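Local atomic coordinates of mRNA export factor GLE1 (Saccharomyces cerevisiae, PDB entry 6B4E), a protein that serves as a nuclear pore component in mRNA export, here as its mainly helical C-terminal GLE1 domain, which holds the region that interacts with NUP42, DBP5 and GFD1. Residues A238-L243 with N286-F291; H210-I215 with K252-I257; T226-L231 with V271-L276; Q154-K159 with T170-R175. One frame throughout, in Å; residues are numbered along the deposited sequence.

Contact 1: A238-L243 with N286-F291; sequences AAVQFL and NNMESF
M288 lays its thioether against one side of helix 225-264, overlapping V240 first: SD sits 3.5 Å from V240 CG2, the two side chains sliding past each other in opposite directions. CG of M288 is anti to its backbone N (chi1 177°), which sends the chain straight out from the 286-291 loop toward the helix. The bend comes only at the sulfur, where chi3 of -84° turns the methyl CE in between A239 and L243, one turn apart. CE lies 3.6 Å from A239 CB and meets L243 CD1 tip to tip at 3.8 Å. The segment belongs to the C-terminal tail just after helix 271-284, which ends in a Schellman motif with N286 as its positive-phi C-prime residue; from M288 on the chain runs extended across helix 225-264, and W235 and W283 also touch M288. Further along, V240 CG2 packs on S290 CB at 3.9 Å. Polar contact is left to a water at this kinked part of the helix, where the amide of V240 lacks its bond to the preceding turn: the water accepts from V240 N at 3.2 Å and lies 2.8 Å from E289 O, to which it probably donates.

Contact 2: H210-I215 with K252-I257; sequences HILARI and KLLILI
L212 reaches out from helix 206-216 and is met by three side chains of helix 225-264, L253 at its CB end and L254 and I257 at its CD2 end. At the root of the leucine, L253 CD2 rests 3.7 Å from L212 CB and also lies 4.1 Å from A213 N. With CG anti to the backbone N (chi1 -170°), L253 extends toward the other helix rather than folding back along its own. At the far end of L212, the methyl CD2 is shared. I257 crosses it obliquely, bringing CD1 to 3.9 Å from L212 CD2, and L254, although its CB bond points away, swings its own CD2 round to 4.0 Å from the same L212 methyl. Cutting L253 back to alanine is likely to open a gap beside L212 CB and A213 N. No hydrogen bond joins the two segments, whose axes stay 10.4 Å apart and cross at 46°. R214 NE makes a salt bridge, and H210 ND1 and K252 NZ hydrogen bond to backbone, of another protein's chain. L212 thus packs on the L253, L254 and I257 face of the long helix 225-264, a helix-helix crossing within the helical GLE1 domain, beside the surface that meets this other protein.

Contact 3: T226-L231 with V271-L276; sequences THFVIL and VGAARL
F228 turns its ring toward the first turn of helix 271-284. With CG beside the backbone N (chi1 -68°), the side chain reaches A273 and presents one face to it; A273 CB stands over the centre of that face, 3.7 Å from the centroid and 12° off the normal, a CH-pi contact. L276 CD2 comes to the ring edge in plane, 4.0 Å from F228 CD1. Nearer the backbone, F228 CB is 3.4 Å from G272 C, and a water bridges the main chains by donating to both F228 O and G272 O. With only a methyl at this position, as in an alanine, A273 would probably lose the face its CB covers, and a gap would open beside L276. V229 follows, packing CG2 on G272 CA at 4.1 Å; the CA atoms of these two residues are only 4.6 Å apart, and a side chain on the glycine would run into V229 N. Its absence goes with segment axes that approach to 7.4 Å. The V229 carbonyl accepts a hydrogen bond from a second water, which accepts from R275 NH1, the same nitrogen that forms a salt bridge to D236. L231 closes the segment, its CB packing on L276 CD2 at 4.1 Å. The chemistry implies a contact of two characters: close apolar packing allowed by glycine and alanine, and waters adding a second partner to carbonyls already in the helix bonding, as for G272 O.

Contact 4: Q154-K159 with T170-R175; sequences QNMGWK and TSYDER
A Schellman motif ends helix 150-155, with G157 at positive phi as its C-prime residue, and two carbonyls of this turn and the indole after it are gripped by Y172 and R175 of helix 169-188. Y172 stacks face to face on the five-membered ring of W158, centroids 3.7 Å apart and planes at 9°, and its CB lies over the six-membered ring of the same indole. Within the stack the closest atoms are W158 CZ2 and Y172 CD2, 3.3 Å apart. Because CG is anti to the backbone N (chi1 174°), the phenol extends away from its helix and delivers OH to M156 O at 2.6 Å, the hydroxyl donating from a position tilted out of the carbonyl plane. A water donates to that OH and accepts from W158 NE1, tying together the polar rims of the stacked rings. R175 NH2 holds G157 O at 3.0 Å, the oxygen lying in the guanidinium plane, and a second water links G157 O to R175 NH1. The aliphatic part of K159 passes across the guanidinium, CE over one face toward the rim. R175 also forms salt bridges to E98 and E167, which probably offset the nearness of K159 NZ, 4.4 Å from R175 NE. Two carbonyls at a helix end are thus satisfied by side-chain donors, and those bonds with the stack fix how the turn sits on helix 169-188.

From the N terminus, contact 4 comes first and closes a short loop between helices 150-155 and 169-188, complete before the others open. The remaining three cross one another along the chain: contact 2 opens on helix 206-216, contact 3 at the start of helix 225-264 and contact 1 further along it; contact 2 then closes later on that same helix, contact 3 on helix 271-284 and contact 1 in the tail beyond. Together they bind helices 206-216 and 271-284 and the C-terminal tail to helix 225-264. F242 and L243 of contact 1 pack on leucines of contact 2, whose I215 meets I230 of contact 3, while T226 with D173 brings in helix 169-188 and contact 4.

Contact 1: A238-L243 with N286-F291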
loop_
_atom_site.group_PDB
_atom_site.type_symbol
_atom_site.label_atom_id
_atom_site.label_comp_id
_atom_site.label_asym_id
_atom_site.label_seq_id
_atom_site.Cartn_x
_atom_site.Cartn_y
_atom_site.Cartn_z
ATOM N N ALA A 238 7.994 -7.128 -3.132
ATOM C CA ALA A 238 7.741 -6.908 -4.553
ATOM C C ALA A 238 8.973 -6.642 -5.407
ATOM O O ALA A 238 8.817 -6.525 -6.624
ATOM C CB ALA A 238 6.758 -5.739 -4.714
ATOM N N ALA A 239 10.189 -6.569 -4.852
ATOM C CA ALA A 239 11.330 -6.180 -5.692
ATOM C C ALA A 239 11.563 -7.167 -6.837
ATOM O O ALA A 239 11.862 -6.757 -7.969
ATOM C CB ALA A 239 12.594 -6.029 -4.850
ATOM N N VAL A 240 11.443 -8.465 -6.570
ATOM C CA VAL A 240 11.639 -9.462 -7.625
ATOM C C VAL A 240 10.716 -9.183 -8.808
ATOM O O VAL A 240 11.128 -9.214 -9.975
ATOM C CB VAL A 240 11.406 -10.874 -7.056
ATOM C CG1 VAL A 240 11.183 -11.886 -8.181
ATOM C CG2 VAL A 240 12.586 -11.249 -6.172
ATOM N N GLN A 241 9.444 -8.928 -8.518
ATOM C CA GLN A 241 8.463 -8.739 -9.572
ATOM C C GLN A 241 8.584 -7.369 -10.228
ATOM O O GLN A 241 8.234 -7.214 -11.404
ATOM C CB GLN A 241 7.059 -8.934 -9.009
ATOM C CG GLN A 241 6.768 -10.342 -8.564
ATOM C CD GLN A 241 7.380 -10.683 -7.214
ATOM O OE1 GLN A 241 7.641 -9.807 -6.378
ATOM N NE2 GLN A 241 7.588 -11.974 -6.983
ATOM N N PHE A 242 9.050 -6.370 -9.481
ATOM C CA PHE A 242 9.299 -5.045 -10.047
ATOM C C PHE A 242 10.377 -5.115 -11.116
ATOM O O PHE A 242 10.243 -4.529 -12.192
ATOM C CB PHE A 242 9.711 -4.102 -8.915
ATOM C CG PHE A 242 9.757 -2.632 -9.282
ATOM C CD1 PHE A 242 8.596 -1.932 -9.573
ATOM C CD2 PHE A 242 10.957 -1.944 -9.250
ATOM C CE1 PHE A 242 8.643 -0.588 -9.871
ATOM C CE2 PHE A 242 11.007 -0.596 -9.557
ATOM C CZ PHE A 242 9.846 0.082 -9.857
ATOM N N LEU A 243 11.445 -5.863 -10.840
ATOM C CA LEU A 243 12.479 -6.097 -11.842
ATOM C C LEU A 243 11.942 -6.846 -13.055
ATOM O O LEU A 243 12.357 -6.575 -14.192
ATOM C CB LEU A 243 13.645 -6.872 -11.215
ATOM C CG LEU A 243 14.493 -6.057 -10.253
ATOM C CD1 LEU A 243 15.352 -6.981 -9.416
ATOM C CD2 LEU A 243 15.370 -5.109 -11.014
ATOM N N ASN A 286 23.437 -11.138 -6.125
ATOM C CA ASN A 286 22.625 -12.198 -6.729
ATOM C C ASN A 286 22.022 -13.104 -5.667
ATOM O O ASN A 286 22.037 -14.339 -5.759
ATOM C CB ASN A 286 23.442 -12.982 -7.744
ATOM C CG ASN A 286 23.259 -12.442 -9.111
ATOM O OD1 ASN A 286 22.239 -12.719 -9.772
ATOM N ND2 ASN A 286 24.204 -11.618 -9.549
ATOM N N ASN A 287 21.465 -12.451 -4.645
ATOM C CA ASN A 287 20.857 -13.131 -3.522
ATOM C C ASN A 287 19.555 -12.446 -3.083
ATOM O O ASN A 287 19.201 -12.490 -1.900
ATOM C CB ASN A 287 21.864 -13.209 -2.359
ATOM C CG ASN A 287 21.537 -14.305 -1.386
ATOM O OD1 ASN A 287 20.997 -15.344 -1.765
ATOM N ND2 ASN A 287 21.881 -14.089 -0.121
ATOM N N MET A 288 18.811 -11.845 -4.025
ATOM C CA MET A 288 17.544 -11.201 -3.685
ATOM C C MET A 288 16.516 -12.245 -3.277
ATOM O O MET A 288 16.301 -13.234 -3.992
ATOM C CB MET A 288 17.009 -10.389 -4.861
ATOM C CG MET A 288 15.656 -9.758 -4.596
ATOM S SD MET A 288 15.048 -8.765 -5.982
ATOM C CE MET A 288 15.877 -7.198 -5.696
ATOM N N GLU A 289 15.871 -12.008 -2.137
ATOM C CA GLU A 289 14.842 -12.888 -1.602
ATOM C C GLU A 289 13.443 -12.419 -1.985
ATOM O O GLU A 289 13.199 -11.243 -2.273
ATOM C CB GLU A 289 14.931 -12.956 -0.081
ATOM C CG GLU A 289 16.167 -13.670 0.418
ATOM C CD GLU A 289 16.217 -13.751 1.938
ATOM O OE1 GLU A 289 17.319 -13.596 2.498
ATOM O OE2 GLU A 289 15.163 -13.962 2.568
ATOM N N SER A 290 12.528 -13.380 -1.978
ATOM C CA SER A 290 11.102 -13.122 -2.108
ATOM C C SER A 290 10.392 -14.049 -1.137
ATOM O O SER A 290 10.953 -15.048 -0.681
ATOM C CB SER A 290 10.613 -13.334 -3.539
ATOM O OG SER A 290 11.033 -14.598 -4.039
ATOM N N PHE A 291 9.147 -13.712 -0.805
ATOM C CA PHE A 291 8.397 -14.570 0.089
ATOM C C PHE A 291 8.210 -15.945 -0.543
ATOM O O PHE A 291 7.981 -16.045 -1.757
ATOM C CB PHE A 291 7.025 -13.959 0.415
ATOM C CG PHE A 291 7.102 -12.661 1.185
ATOM C CD1 PHE A 291 8.133 -12.436 2.086
ATOM C CD2 PHE A 291 6.126 -11.677 1.029
ATOM C CE1 PHE A 291 8.204 -11.248 2.806
ATOM C CE2 PHE A 291 6.195 -10.494 1.741
ATOM C CZ PHE A 291 7.237 -10.285 2.636
HETATM O O HOH W 1 11.470 -9.327 -3.467
#

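Contact 2: H210-I215 with K252-I257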
loop_
_atom_site.group_PDB
_atom_site.type_symbol
_atom_site.label_atom_id
_atom_site.label_comp_id
_atom_site.label_asym_id
_atom_site.label_seq_id
_atom_site.Cartn_x
_atom_site.Cartn_y
_atom_site.Cartn_z
ATOM N N HIS A 210 5.165 4.473 -8.952
ATOM C CA HIS A 210 4.846 5.807 -8.435
ATOM C C HIS A 210 5.435 6.019 -7.049
ATOM O O HIS A 210 5.947 7.102 -6.739
ATOM C CB HIS A 210 3.334 6.034 -8.338
ATOM C CG HIS A 210 2.615 6.050 -9.650
ATOM N ND1 HIS A 210 3.216 6.429 -10.831
ATOM C CD2 HIS A 210 1.333 5.747 -9.959
ATOM C CE1 HIS A 210 2.340 6.334 -11.818
ATOM N NE2 HIS A 210 1.184 5.934 -11.313
ATOM N N ILE A 211 5.330 5.010 -6.185
ATOM C CA ILE A 211 5.815 5.150 -4.814
ATOM C C ILE A 211 7.302 5.445 -4.803
ATOM O O ILE A 211 7.758 6.380 -4.133
ATOM C CB ILE A 211 5.510 3.882 -3.999
ATOM C CG1 ILE A 211 4.004 3.735 -3.811
ATOM C CG2 ILE A 211 6.217 3.943 -2.628
ATOM C CD1 ILE A 211 3.578 2.388 -3.254
ATOM N N LEU A 212 8.085 4.624 -5.514
ATOM C CA LEU A 212 9.532 4.779 -5.486
ATOM C C LEU A 212 9.945 6.093 -6.131
ATOM O O LEU A 212 10.815 6.797 -5.609
ATOM C CB LEU A 212 10.200 3.588 -6.186
ATOM C CG LEU A 212 10.483 2.364 -5.288
ATOM C CD1 LEU A 212 9.209 1.784 -4.693
ATOM C CD2 LEU A 212 11.253 1.288 -6.044
ATOM N N ALA A 213 9.348 6.424 -7.280
ATOM C CA ALA A 213 9.695 7.658 -7.971
ATOM C C ALA A 213 9.379 8.874 -7.120
ATOM O O ALA A 213 10.170 9.818 -7.060
ATOM C CB ALA A 213 8.952 7.746 -9.306
ATOM N N ARG A 214 8.202 8.891 -6.498
ATOM C CA ARG A 214 7.769 10.076 -5.764
ATOM C C ARG A 214 8.598 10.292 -4.509
ATOM O O ARG A 214 8.885 11.439 -4.140
ATOM C CB ARG A 214 6.288 9.951 -5.417
ATOM C CG ARG A 214 5.425 10.096 -6.670
ATOM C CD ARG A 214 3.988 9.692 -6.446
ATOM N NE ARG A 214 3.274 9.779 -7.711
ATOM C CZ ARG A 214 2.018 9.408 -7.915
ATOM N NH1 ARG A 214 1.271 8.955 -6.921
ATOM N NH2 ARG A 214 1.512 9.494 -9.137
ATOM N N ILE A 215 8.951 9.210 -3.814
ATOM C CA ILE A 215 9.837 9.342 -2.666
ATOM C C ILE A 215 11.206 9.834 -3.115
ATOM O O ILE A 215 11.791 10.725 -2.494
ATOM C CB ILE A 215 9.918 8.009 -1.894
ATOM C CG1 ILE A 215 8.562 7.712 -1.234
ATOM C CG2 ILE A 215 11.004 8.083 -0.833
ATOM C CD1 ILE A 215 8.482 6.355 -0.529
ATOM N N LYS A 252 17.624 0.772 -12.309
ATOM C CA LYS A 252 18.080 2.129 -12.021
ATOM C C LYS A 252 17.366 2.697 -10.800
ATOM O O LYS A 252 17.969 3.415 -9.995
ATOM C CB LYS A 252 17.845 3.035 -13.227
ATOM C CG LYS A 252 18.729 2.683 -14.417
ATOM C CD LYS A 252 18.146 3.152 -15.741
ATOM C CE LYS A 252 17.925 4.643 -15.778
ATOM N NZ LYS A 252 17.399 5.083 -17.117
ATOM N N LEU A 253 16.077 2.393 -10.647
ATOM C CA LEU A 253 15.330 2.982 -9.543
ATOM C C LEU A 253 15.668 2.287 -8.229
ATOM O O LEU A 253 15.713 2.938 -7.177
ATOM C CB LEU A 253 13.830 2.927 -9.861
ATOM C CG LEU A 253 12.869 3.700 -8.960
ATOM C CD1 LEU A 253 13.397 5.074 -8.603
ATOM C CD2 LEU A 253 11.534 3.814 -9.647
ATOM N N LEU A 254 15.932 0.976 -8.265
ATOM C CA LEU A 254 16.381 0.285 -7.055
ATOM C C LEU A 254 17.743 0.790 -6.610
ATOM O O LEU A 254 17.996 0.940 -5.404
ATOM C CB LEU A 254 16.438 -1.227 -7.272
ATOM C CG LEU A 254 15.108 -1.946 -7.530
ATOM C CD1 LEU A 254 15.363 -3.453 -7.426
ATOM C CD2 LEU A 254 14.033 -1.529 -6.569
ATOM N N ILE A 255 18.645 1.040 -7.563
ATOM C CA ILE A 255 19.931 1.638 -7.216
ATOM C C ILE A 255 19.723 3.019 -6.607
ATOM O O ILE A 255 20.417 3.409 -5.662
ATOM C CB ILE A 255 20.842 1.688 -8.455
ATOM C CG1 ILE A 255 21.185 0.255 -8.893
ATOM C CG2 ILE A 255 22.106 2.517 -8.186
ATOM C CD1 ILE A 255 21.815 0.152 -10.240
ATOM N N LEU A 256 18.780 3.789 -7.144
ATOM C CA LEU A 256 18.571 5.138 -6.639
ATOM C C LEU A 256 18.102 5.103 -5.190
ATOM O O LEU A 256 18.620 5.848 -4.353
ATOM C CB LEU A 256 17.583 5.895 -7.523
ATOM C CG LEU A 256 17.489 7.396 -7.233
ATOM C CD1 LEU A 256 18.804 8.132 -7.567
ATOM C CD2 LEU A 256 16.371 7.981 -8.019
ATOM N N ILE A 257 17.141 4.227 -4.856
ATOM C CA ILE A 257 16.675 4.190 -3.460
ATOM C C ILE A 257 17.707 3.529 -2.552
ATOM O O ILE A 257 17.910 3.957 -1.410
ATOM C CB ILE A 257 15.292 3.506 -3.309
ATOM C CG1 ILE A 257 15.246 2.046 -3.807
ATOM C CG2 ILE A 257 14.241 4.332 -3.974
ATOM C CD1 ILE A 257 13.988 1.296 -3.330
#

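Contact 3: T226-L231 with V271-L276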
loop_
_atom_site.group_PDB
_atom_site.type_symbol
_atom_site.label_atom_id
_atom_site.label_comp_id
_atom_site.label_asym_id
_atom_site.label_seq_id
_atom_site.Cartn_x
_atom_site.Cartn_y
_atom_site.Cartn_z
ATOM N N THR A 226 10.877 6.552 8.238
ATOM C CA THR A 226 9.718 5.783 7.788
ATOM C C THR A 226 9.745 5.551 6.283
ATOM O O THR A 226 9.298 4.505 5.803
ATOM C CB THR A 226 8.421 6.495 8.174
ATOM O OG1 THR A 226 8.509 6.995 9.525
ATOM C CG2 THR A 226 7.260 5.548 8.062
ATOM N N HIS A 227 10.226 6.526 5.514
ATOM C CA HIS A 227 10.345 6.307 4.074
ATOM C C HIS A 227 11.214 5.092 3.784
ATOM O O HIS A 227 10.910 4.290 2.888
ATOM C CB HIS A 227 10.937 7.533 3.392
ATOM C CG HIS A 227 10.033 8.720 3.415
ATOM N ND1 HIS A 227 10.043 9.641 4.442
ATOM C CD2 HIS A 227 9.077 9.129 2.549
ATOM C CE1 HIS A 227 9.142 10.576 4.199
ATOM N NE2 HIS A 227 8.546 10.291 3.055
ATOM N N PHE A 228 12.301 4.944 4.528
ATOM C CA PHE A 228 13.186 3.819 4.304
ATOM C C PHE A 228 12.552 2.528 4.783
ATOM O O PHE A 228 12.726 1.478 4.155
ATOM C CB PHE A 228 14.527 4.049 5.001
ATOM C CG PHE A 228 15.347 5.161 4.386
ATOM C CD1 PHE A 228 16.058 4.955 3.221
ATOM C CD2 PHE A 228 15.389 6.412 4.971
ATOM C CE1 PHE A 228 16.800 5.970 2.656
ATOM C CE2 PHE A 228 16.137 7.430 4.415
ATOM C CZ PHE A 228 16.847 7.202 3.252
ATOM N N VAL A 229 11.828 2.590 5.903
ATOM C CA VAL A 229 11.120 1.418 6.397
ATOM C C VAL A 229 10.135 0.909 5.350
ATOM O O VAL A 229 10.110 -0.285 5.043
ATOM C CB VAL A 229 10.416 1.731 7.731
ATOM C CG1 VAL A 229 9.538 0.553 8.158
ATOM C CG2 VAL A 229 11.443 2.005 8.805
ATOM N N ILE A 230 9.273 1.783 4.825
ATOM C CA ILE A 230 8.258 1.281 3.909
ATOM C C ILE A 230 8.905 0.812 2.611
ATOM O O ILE A 230 8.403 -0.120 1.973
ATOM C CB ILE A 230 7.145 2.316 3.659
ATOM C CG1 ILE A 230 7.668 3.559 2.946
ATOM C CG2 ILE A 230 6.454 2.682 4.987
ATOM C CD1 ILE A 230 7.563 3.468 1.422
ATOM N N LEU A 231 10.023 1.427 2.197
ATOM C CA LEU A 231 10.713 0.954 0.997
ATOM C C LEU A 231 11.303 -0.434 1.212
ATOM O O LEU A 231 11.332 -1.254 0.289
ATOM C CB LEU A 231 11.809 1.946 0.579
ATOM C CG LEU A 231 11.344 3.263 -0.062
ATOM C CD1 LEU A 231 12.514 4.204 -0.309
ATOM C CD2 LEU A 231 10.606 2.994 -1.353
ATOM N N VAL A 271 17.646 3.506 10.965
ATOM C CA VAL A 271 17.677 2.044 11.001
ATOM C C VAL A 271 17.100 1.473 9.711
ATOM O O VAL A 271 17.622 0.491 9.161
ATOM C CB VAL A 271 16.916 1.529 12.241
ATOM C CG1 VAL A 271 16.712 0.023 12.177
ATOM C CG2 VAL A 271 17.673 1.915 13.500
ATOM N N GLY A 272 16.027 2.084 9.205
ATOM C CA GLY A 272 15.437 1.627 7.953
ATOM C C GLY A 272 16.357 1.787 6.759
ATOM O O GLY A 272 16.329 0.964 5.830
ATOM N N ALA A 273 17.185 2.840 6.761
ATOM C CA ALA A 273 18.120 3.045 5.666
ATOM C C ALA A 273 19.201 1.975 5.675
ATOM O O ALA A 273 19.567 1.450 4.618
ATOM C CB ALA A 273 18.736 4.437 5.754
ATOM N N ALA A 274 19.704 1.628 6.856
ATOM C CA ALA A 274 20.685 0.545 6.964
ATOM C C ALA A 274 20.127 -0.755 6.405
ATOM O O ALA A 274 20.832 -1.486 5.690
ATOM C CB ALA A 274 21.105 0.367 8.422
ATOM N N ARG A 275 18.861 -1.055 6.703
ATOM C CA ARG A 275 18.270 -2.290 6.196
ATOM C C ARG A 275 18.067 -2.232 4.686
ATOM O O ARG A 275 18.257 -3.239 3.989
ATOM C CB ARG A 275 16.945 -2.592 6.885
ATOM C CG ARG A 275 16.551 -4.048 6.647
ATOM C CD ARG A 275 15.376 -4.459 7.484
ATOM N NE ARG A 275 14.123 -4.216 6.781
ATOM C CZ ARG A 275 13.632 -5.011 5.841
ATOM N NH1 ARG A 275 12.481 -4.713 5.264
ATOM N NH2 ARG A 275 14.296 -6.102 5.470
ATOM N N LEU A 276 17.665 -1.073 4.157
ATOM C CA LEU A 276 17.505 -0.959 2.708
ATOM C C LEU A 276 18.841 -1.163 2.008
ATOM O O LEU A 276 18.909 -1.797 0.950
ATOM C CB LEU A 276 16.913 0.402 2.338
ATOM C CG LEU A 276 16.445 0.557 0.887
ATOM C CD1 LEU A 276 15.356 -0.448 0.550
ATOM C CD2 LEU A 276 15.936 1.975 0.616
HETATM O O HOH W 2 14.169 -0.528 5.140
HETATM O O HOH W 3 10.614 -2.909 6.857
#

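Contact 4: Q154-K159 with T170-R175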
loop_
_atom_site.group_PDB
_atom_site.type_symbol
_atom_site.label_atom_id
_atom_site.label_comp_id
_atom_site.label_asym_id
_atom_site.label_seq_id
_atom_site.Cartn_x
_atom_site.Cartn_y
_atom_site.Cartn_z
ATOM N N GLN A 154 -0.424 14.544 12.088
ATOM C CA GLN A 154 -1.731 13.950 11.841
ATOM C C GLN A 154 -1.883 13.521 10.383
ATOM O O GLN A 154 -2.378 12.425 10.094
ATOM C CB GLN A 154 -2.808 14.955 12.231
ATOM C CG GLN A 154 -4.116 14.339 12.673
ATOM C CD GLN A 154 -4.967 15.311 13.467
ATOM O OE1 GLN A 154 -4.462 16.273 14.049
ATOM N NE2 GLN A 154 -6.270 15.066 13.490
ATOM N N ASN A 155 -1.494 14.394 9.446
ATOM C CA ASN A 155 -1.647 14.073 8.032
ATOM C C ASN A 155 -0.883 12.806 7.686
ATOM O O ASN A 155 -1.361 11.982 6.895
ATOM C CB ASN A 155 -1.165 15.241 7.167
ATOM C CG ASN A 155 -2.126 16.424 7.175
ATOM O OD1 ASN A 155 -3.321 16.264 7.409
ATOM N ND2 ASN A 155 -1.602 17.616 6.905
ATOM N N MET A 156 0.301 12.632 8.276
ATOM C CA MET A 156 1.149 11.491 7.954
ATOM C C MET A 156 0.745 10.222 8.693
ATOM O O MET A 156 1.470 9.230 8.606
ATOM C CB MET A 156 2.622 11.829 8.233
ATOM C CG MET A 156 3.238 12.850 7.264
ATOM S SD MET A 156 3.000 12.419 5.513
ATOM C CE MET A 156 3.930 10.893 5.419
ATOM N N GLY A 157 -0.376 10.220 9.412
ATOM C CA GLY A 157 -0.927 9.005 9.991
ATOM C C GLY A 157 -0.466 8.659 11.395
ATOM O O GLY A 157 -0.688 7.522 11.839
ATOM N N TRP A 158 0.152 9.595 12.109
ATOM C CA TRP A 158 0.582 9.343 13.474
ATOM C C TRP A 158 -0.607 9.298 14.425
ATOM O O TRP A 158 -1.575 10.051 14.277
ATOM C CB TRP A 158 1.545 10.429 13.930
ATOM C CG TRP A 158 2.880 10.387 13.280
ATOM C CD1 TRP A 158 3.225 10.904 12.068
ATOM C CD2 TRP A 158 4.062 9.797 13.821
ATOM N NE1 TRP A 158 4.559 10.662 11.816
ATOM C CE2 TRP A 158 5.093 9.992 12.887
ATOM C CE3 TRP A 158 4.349 9.119 15.010
ATOM C CZ2 TRP A 158 6.376 9.526 13.098
ATOM C CZ3 TRP A 158 5.625 8.666 15.218
ATOM C CH2 TRP A 158 6.627 8.874 14.267
ATOM N N LYS A 159 -0.512 8.431 15.425
ATOM C CA LYS A 159 -1.506 8.336 16.484
ATOM C C LYS A 159 -0.971 8.950 17.767
ATOM O O LYS A 159 0.225 9.228 17.914
ATOM C CB LYS A 159 -1.913 6.877 16.722
ATOM C CG LYS A 159 -2.474 6.217 15.477
ATOM C CD LYS A 159 -3.447 5.077 15.764
ATOM C CE LYS A 159 -2.742 3.852 16.307
ATOM N NZ LYS A 159 -3.529 2.607 16.094
ATOM N N THR A 170 8.860 3.355 16.772
ATOM C CA THR A 170 8.811 1.959 16.349
ATOM C C THR A 170 7.383 1.532 16.022
ATOM O O THR A 170 7.143 0.842 15.025
ATOM C CB THR A 170 9.410 1.075 17.440
ATOM O OG1 THR A 170 10.830 1.296 17.491
ATOM C CG2 THR A 170 9.153 -0.402 17.151
ATOM N N SER A 171 6.426 1.943 16.850
ATOM C CA SER A 171 5.027 1.591 16.612
ATOM C C SER A 171 4.560 2.128 15.264
ATOM O O SER A 171 4.011 1.393 14.436
ATOM C CB SER A 171 4.175 2.148 17.753
ATOM O OG SER A 171 2.802 1.941 17.532
ATOM N N TYR A 172 4.795 3.414 15.028
ATOM C CA TYR A 172 4.384 4.036 13.776
ATOM C C TYR A 172 5.073 3.386 12.589
ATOM O O TYR A 172 4.429 3.037 11.590
ATOM C CB TYR A 172 4.696 5.526 13.832
ATOM C CG TYR A 172 4.446 6.267 12.544
ATOM C CD1 TYR A 172 3.162 6.630 12.150
ATOM C CD2 TYR A 172 5.506 6.633 11.724
ATOM C CE1 TYR A 172 2.948 7.329 10.950
ATOM C CE2 TYR A 172 5.304 7.341 10.550
ATOM C CZ TYR A 172 4.032 7.678 10.163
ATOM O OH TYR A 172 3.882 8.367 8.979
ATOM N N ASP A 173 6.393 3.238 12.665
ATOM C CA ASP A 173 7.131 2.694 11.530
ATOM C C ASP A 173 6.661 1.290 11.191
ATOM O O ASP A 173 6.493 0.953 10.015
ATOM C CB ASP A 173 8.636 2.692 11.816
ATOM C CG ASP A 173 9.249 4.088 11.752
ATOM O OD1 ASP A 173 10.368 4.262 12.278
ATOM O OD2 ASP A 173 8.612 5.004 11.208
ATOM N N GLU A 174 6.454 0.450 12.206
ATOM C CA GLU A 174 6.105 -0.939 11.930
ATOM C C GLU A 174 4.689 -1.053 11.389
ATOM O O GLU A 174 4.438 -1.878 10.497
ATOM C CB GLU A 174 6.316 -1.793 13.170
ATOM C CG GLU A 174 7.812 -1.993 13.492
ATOM C CD GLU A 174 8.091 -3.006 14.596
ATOM O OE1 GLU A 174 7.133 -3.495 15.228
ATOM O OE2 GLU A 174 9.280 -3.316 14.832
ATOM N N ARG A 175 3.775 -0.193 11.851
ATOM C CA ARG A 175 2.450 -0.106 11.238
ATOM C C ARG A 175 2.533 0.314 9.770
ATOM O O ARG A 175 1.873 -0.274 8.902
ATOM C CB ARG A 175 1.562 0.878 12.009
ATOM C CG ARG A 175 1.146 0.421 13.368
ATOM C CD ARG A 175 -0.009 1.255 13.924
ATOM N NE ARG A 175 0.242 2.702 13.922
ATOM C CZ ARG A 175 -0.270 3.573 13.048
ATOM N NH1 ARG A 175 -1.077 3.169 12.074
ATOM N NH2 ARG A 175 0.015 4.867 13.145
HETATM O O HOH W 4 -1.977 5.673 10.561
HETATM O O HOH W 5 5.916 10.487 9.158
#